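PDB 2CWY: DUF309 domain-containing protein from Thermus thermophilus, which is of unknown function, a conserved member of the DUF309 family with a small, single-chain, all-helical fold. Local coordinates for residues E22-Y27 with Q40-L45; K64-L69 with S83-A88. All blocks are in the same frame, centred on the assembly; numbering follows the deposited sequence.

Both contacts are buried helix-helix packings within one compact chain, and neither shares a helix with the other: interaction 1 pairs helix 17-30 with helix 33-53, interaction 2 pairs helix 59-69 with helix 81-92. They lie on opposite sides of the chain's centre, their own centres about 12 Å apart. Interaction 1 is wholly apolar where side chains meet; interaction 2 is looser, and Glu66 gives its CG to Leu85 while its carboxylate is salt-bridged to Arg89 further along helix 81-92. Helices 33-53 and 59-69 join them: Leu45 CD2 lies 3.4 Å from Ala65 CB, and Gln40 OE1 probably accepts a hydrogen bond from Arg68 NE at 2.7 Å.

Interaction 1: residues E22-Y27 with Q40-L45; sequences EVLEPY and QGVILL
Leu24 has CG anti to its own carbonyl carbon (chi1 -64°), and Ile43 sets CG1 the same way (chi1 -80°), which brings both branches into the space between helix 17-30 and helix 33-53. Leu24 carries the contact from its helix: its CD1 methyl reaches Val42 CG1 at 3.5 Å, and the two side chains cross at about a right angle. Nearer its base, Leu24 CB lies 3.8 Å from Ile43 CG1. The Ile43 CD1 methyl goes further and settles against the backbone, 4.1 Å from Glu25 N and as far from Leu24 C, so a side chain from one helix covers a peptide link of the other. The Glu25 carboxylate, by contrast, leads away from Ile43 toward the surface.

That peptide precedes a kink. Pro26 has no N-H to give, and Tyr27 N makes a weak bond to Leu24 O at 3.1 Å within its helix. The two short segments run nearly antiparallel at 162°, with axes approaching to 9.7 Å. The CA atoms of Leu24 and Ile43 are 6.9 Å apart. This is the geometry of a helical hairpin, since only a short turn separates the two helices in sequence.

Other elements close around it. Leu24 also touches Trp5 of helix 5-13 and Pro3, Val42 meets Leu79, and Ile43 packs on His21 and Trp28 of helix 17-30. From another face of helix 33-53, Leu44 and Leu45 pack on helix 59-69.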
# COMPACT_ATOMS: atom_id res chain seq x y z
N GLU A 22 -6.16 6.99 3.54
CA GLU A 22 -6.31 8.38 3.99
C GLU A 22 -5.09 8.90 4.76
O GLU A 22 -4.69 10.04 4.58
CB GLU A 22 -7.55 8.50 4.87
CG GLU A 22 -7.95 9.93 5.17
CD GLU A 22 -9.13 10.00 6.11
OE1 GLU A 22 -10.08 9.20 5.93
OE2 GLU A 22 -9.11 10.85 7.02
N VAL A 23 -4.51 8.06 5.61
CA VAL A 23 -3.36 8.47 6.41
C VAL A 23 -2.09 8.69 5.57
O VAL A 23 -1.29 9.56 5.88
CB VAL A 23 -3.08 7.43 7.55
CG1 VAL A 23 -1.70 7.64 8.16
CG2 VAL A 23 -4.13 7.59 8.63
N LEU A 24 -1.95 7.93 4.48
CA LEU A 24 -0.77 8.06 3.63
C LEU A 24 -0.85 9.14 2.56
O LEU A 24 0.17 9.55 2.01
CB LEU A 24 -0.46 6.72 2.97
CG LEU A 24 -0.07 5.57 3.91
CD1 LEU A 24 0.14 4.32 3.07
CD2 LEU A 24 1.20 5.92 4.68
N GLU A 25 -2.06 9.61 2.25
CA GLU A 25 -2.20 10.64 1.23
C GLU A 25 -1.33 11.88 1.42
O GLU A 25 -0.67 12.32 0.47
CB GLU A 25 -3.66 11.08 1.09
CG GLU A 25 -3.84 12.06 -0.06
CD GLU A 25 -5.21 12.72 -0.07
OE1 GLU A 25 -5.86 12.75 1.00
OE2 GLU A 25 -5.62 13.21 -1.14
N PRO A 26 -1.29 12.46 2.65
CA PRO A 26 -0.47 13.66 2.90
C PRO A 26 1.01 13.43 2.64
O PRO A 26 1.71 14.34 2.19
CB PRO A 26 -0.74 13.98 4.37
CG PRO A 26 -2.04 13.27 4.69
CD PRO A 26 -1.94 12.01 3.89
N TYR A 27 1.49 12.22 2.93
CA TYR A 27 2.89 11.87 2.71
C TYR A 27 3.19 11.75 1.23
O TYR A 27 4.22 12.23 0.75
CB TYR A 27 3.22 10.56 3.43
CG TYR A 27 3.14 10.72 4.92
CD1 TYR A 27 4.12 11.43 5.61
CD2 TYR A 27 2.03 10.26 5.64
CE1 TYR A 27 4.00 11.69 6.97
CE2 TYR A 27 1.89 10.52 7.00
CZ TYR A 27 2.89 11.24 7.66
OH TYR A 27 2.75 11.57 8.99
N GLN A 40 2.41 5.52 -3.06
CA GLN A 40 1.27 5.25 -3.91
C GLN A 40 1.02 3.75 -4.05
O GLN A 40 -0.12 3.32 -4.16
CB GLN A 40 1.44 5.88 -5.28
CG GLN A 40 0.11 6.01 -6.01
CD GLN A 40 0.20 6.92 -7.20
OE1 GLN A 40 1.09 6.77 -8.04
NE2 GLN A 40 -0.72 7.87 -7.29
N GLY A 41 2.08 2.95 -4.06
CA GLY A 41 1.94 1.51 -4.17
C GLY A 41 1.22 0.94 -2.96
O GLY A 41 0.31 0.12 -3.10
N VAL A 42 1.62 1.37 -1.77
CA VAL A 42 0.97 0.90 -0.54
C VAL A 42 -0.49 1.37 -0.52
O VAL A 42 -1.40 0.63 -0.12
CB VAL A 42 1.70 1.45 0.72
CG1 VAL A 42 0.94 1.05 2.00
CG2 VAL A 42 3.12 0.91 0.76
N ILE A 43 -0.72 2.61 -0.96
CA ILE A 43 -2.06 3.15 -1.02
C ILE A 43 -2.94 2.29 -1.95
O ILE A 43 -4.09 1.98 -1.62
CB ILE A 43 -2.04 4.62 -1.55
CG1 ILE A 43 -1.66 5.57 -0.41
CG2 ILE A 43 -3.40 4.98 -2.15
CD1 ILE A 43 -1.40 6.99 -0.88
N LEU A 44 -2.39 1.89 -3.09
CA LEU A 44 -3.14 1.08 -4.06
C LEU A 44 -3.40 -0.34 -3.57
O LEU A 44 -4.41 -0.95 -3.93
CB LEU A 44 -2.39 1.06 -5.41
CG LEU A 44 -2.40 2.41 -6.17
CD1 LEU A 44 -1.30 2.43 -7.25
CD2 LEU A 44 -3.77 2.61 -6.79
N LEU A 45 -2.50 -0.89 -2.75
CA LEU A 45 -2.72 -2.22 -2.19
C LEU A 45 -3.86 -2.11 -1.18
O LEU A 45 -4.77 -2.95 -1.15
CB LEU A 45 -1.46 -2.72 -1.48
CG LEU A 45 -0.23 -2.94 -2.36
CD1 LEU A 45 0.90 -3.51 -1.51
CD2 LEU A 45 -0.57 -3.90 -3.49

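Interaction 2: residues K64-L69 with S83-A88; sequences KAEARL and SLLQEA
Leu85 of helix 81-92 packs against Glu66 and Leu69, one turn apart on helix 59-69, joining the last two helices of this five-helix, all-alpha fold. The apolar part divides between the two Leu85 methyls. CD2 comes to 4.4 Å from Leu69 CD1, a rather open leucine-leucine approach, while CD1 lies 4.1 Å from Glu66 CG. With CG anti to the backbone N (chi1 170°), the Leu85 isobutyl group projects across to the facing helix; Glu66 crosses it at about a right angle. The CA atoms of Glu66 and Leu85 are 8.1 Å apart, so long side chains rather than backbone close the gap, and the two segments bury 128 Å² in all.

The polar part begins where the Glu66 methylenes end. Its OE2 forms a salt bridge to NH2 of Arg89, one turn beyond Leu85 on the same helix, so a single residue offers CH2 to the leucine and charge to the arginine.

Helix 33-53 adjoins helix 59-69, where Leu38 packs on Leu69. At the C-terminal end of helix 59-69, the backbone O of Arg68 is hydrogen-bonded to NE of Arg37 on helix 33-53.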
# COMPACT_ATOMS: atom_id res chain seq x y z
N LYS A 64 -1.74 -1.76 -10.66
CA LYS A 64 -1.15 -0.42 -10.60
C LYS A 64 -0.12 -0.34 -9.48
O LYS A 64 0.94 0.29 -9.63
CB LYS A 64 -2.25 0.61 -10.38
CG LYS A 64 -3.20 0.71 -11.57
CD LYS A 64 -4.47 1.45 -11.22
CE LYS A 64 -4.21 2.90 -10.92
NZ LYS A 64 -5.51 3.60 -10.64
N ALA A 65 -0.41 -0.99 -8.35
CA ALA A 65 0.53 -1.00 -7.24
C ALA A 65 1.83 -1.69 -7.65
O ALA A 65 2.93 -1.21 -7.35
CB ALA A 65 -0.07 -1.73 -6.04
N GLU A 66 1.72 -2.82 -8.33
CA GLU A 66 2.90 -3.55 -8.77
C GLU A 66 3.73 -2.70 -9.72
O GLU A 66 4.96 -2.70 -9.65
CB GLU A 66 2.49 -4.87 -9.44
CG GLU A 66 1.78 -5.82 -8.46
CD GLU A 66 1.25 -7.09 -9.09
OE1 GLU A 66 0.64 -7.02 -10.18
OE2 GLU A 66 1.42 -8.17 -8.48
N ALA A 67 3.06 -1.95 -10.59
CA ALA A 67 3.76 -1.08 -11.54
C ALA A 67 4.59 -0.03 -10.80
O ALA A 67 5.70 0.31 -11.22
CB ALA A 67 2.74 -0.40 -12.45
N ARG A 68 4.05 0.49 -9.70
CA ARG A 68 4.76 1.50 -8.93
C ARG A 68 5.90 0.92 -8.09
O ARG A 68 6.95 1.56 -7.93
CB ARG A 68 3.78 2.20 -7.98
CG ARG A 68 2.52 2.77 -8.61
CD ARG A 68 2.72 4.15 -9.20
NE ARG A 68 1.45 4.70 -9.69
CZ ARG A 68 0.82 4.26 -10.78
NH1 ARG A 68 1.33 3.27 -11.49
NH2 ARG A 68 -0.33 4.81 -11.14
N LEU A 69 5.69 -0.27 -7.54
CA LEU A 69 6.68 -0.90 -6.65
C LEU A 69 7.81 -1.59 -7.39
O LEU A 69 8.89 -1.81 -6.84
CB LEU A 69 5.98 -1.89 -5.72
CG LEU A 69 4.90 -1.25 -4.83
CD1 LEU A 69 4.02 -2.32 -4.22
CD2 LEU A 69 5.58 -0.41 -3.73
N SER A 83 6.88 -7.84 1.66
CA SER A 83 6.01 -8.64 2.52
C SER A 83 4.56 -8.18 2.43
O SER A 83 3.63 -9.00 2.37
CB SER A 83 6.49 -8.56 3.98
OG SER A 83 5.57 -9.20 4.85
N LEU A 84 4.37 -6.87 2.44
CA LEU A 84 3.03 -6.30 2.37
C LEU A 84 2.38 -6.65 1.03
O LEU A 84 1.20 -6.97 0.97
CB LEU A 84 3.09 -4.78 2.52
CG LEU A 84 1.77 -4.04 2.67
CD1 LEU A 84 0.96 -4.62 3.84
CD2 LEU A 84 2.06 -2.55 2.91
N LEU A 85 3.15 -6.56 -0.04
CA LEU A 85 2.64 -6.89 -1.37
C LEU A 85 2.30 -8.38 -1.42
O LEU A 85 1.30 -8.78 -2.01
CB LEU A 85 3.69 -6.55 -2.43
CG LEU A 85 3.46 -7.02 -3.87
CD1 LEU A 85 2.24 -6.36 -4.46
CD2 LEU A 85 4.69 -6.66 -4.70
N GLN A 86 3.15 -9.20 -0.79
CA GLN A 86 2.91 -10.65 -0.74
C GLN A 86 1.59 -10.92 -0.04
O GLN A 86 0.79 -11.74 -0.51
CB GLN A 86 4.04 -11.35 0.01
CG GLN A 86 3.84 -12.86 0.23
CD GLN A 86 5.04 -13.50 0.89
OE1 GLN A 86 5.30 -13.27 2.07
NE2 GLN A 86 5.78 -14.28 0.13
N GLU A 87 1.35 -10.24 1.08
CA GLU A 87 0.11 -10.43 1.82
C GLU A 87 -1.10 -10.00 1.00
O GLU A 87 -2.10 -10.72 0.91
CB GLU A 87 0.11 -9.68 3.16
CG GLU A 87 -1.19 -9.90 3.96
CD GLU A 87 -1.31 -9.02 5.20
OE1 GLU A 87 -2.46 -8.78 5.64
OE2 GLU A 87 -0.27 -8.58 5.74
N ALA A 88 -1.01 -8.81 0.39
CA ALA A 88 -2.11 -8.31 -0.44
C ALA A 88 -2.44 -9.30 -1.54
O ALA A 88 -3.61 -9.61 -1.79
CB ALA A 88 -1.74 -6.97 -1.05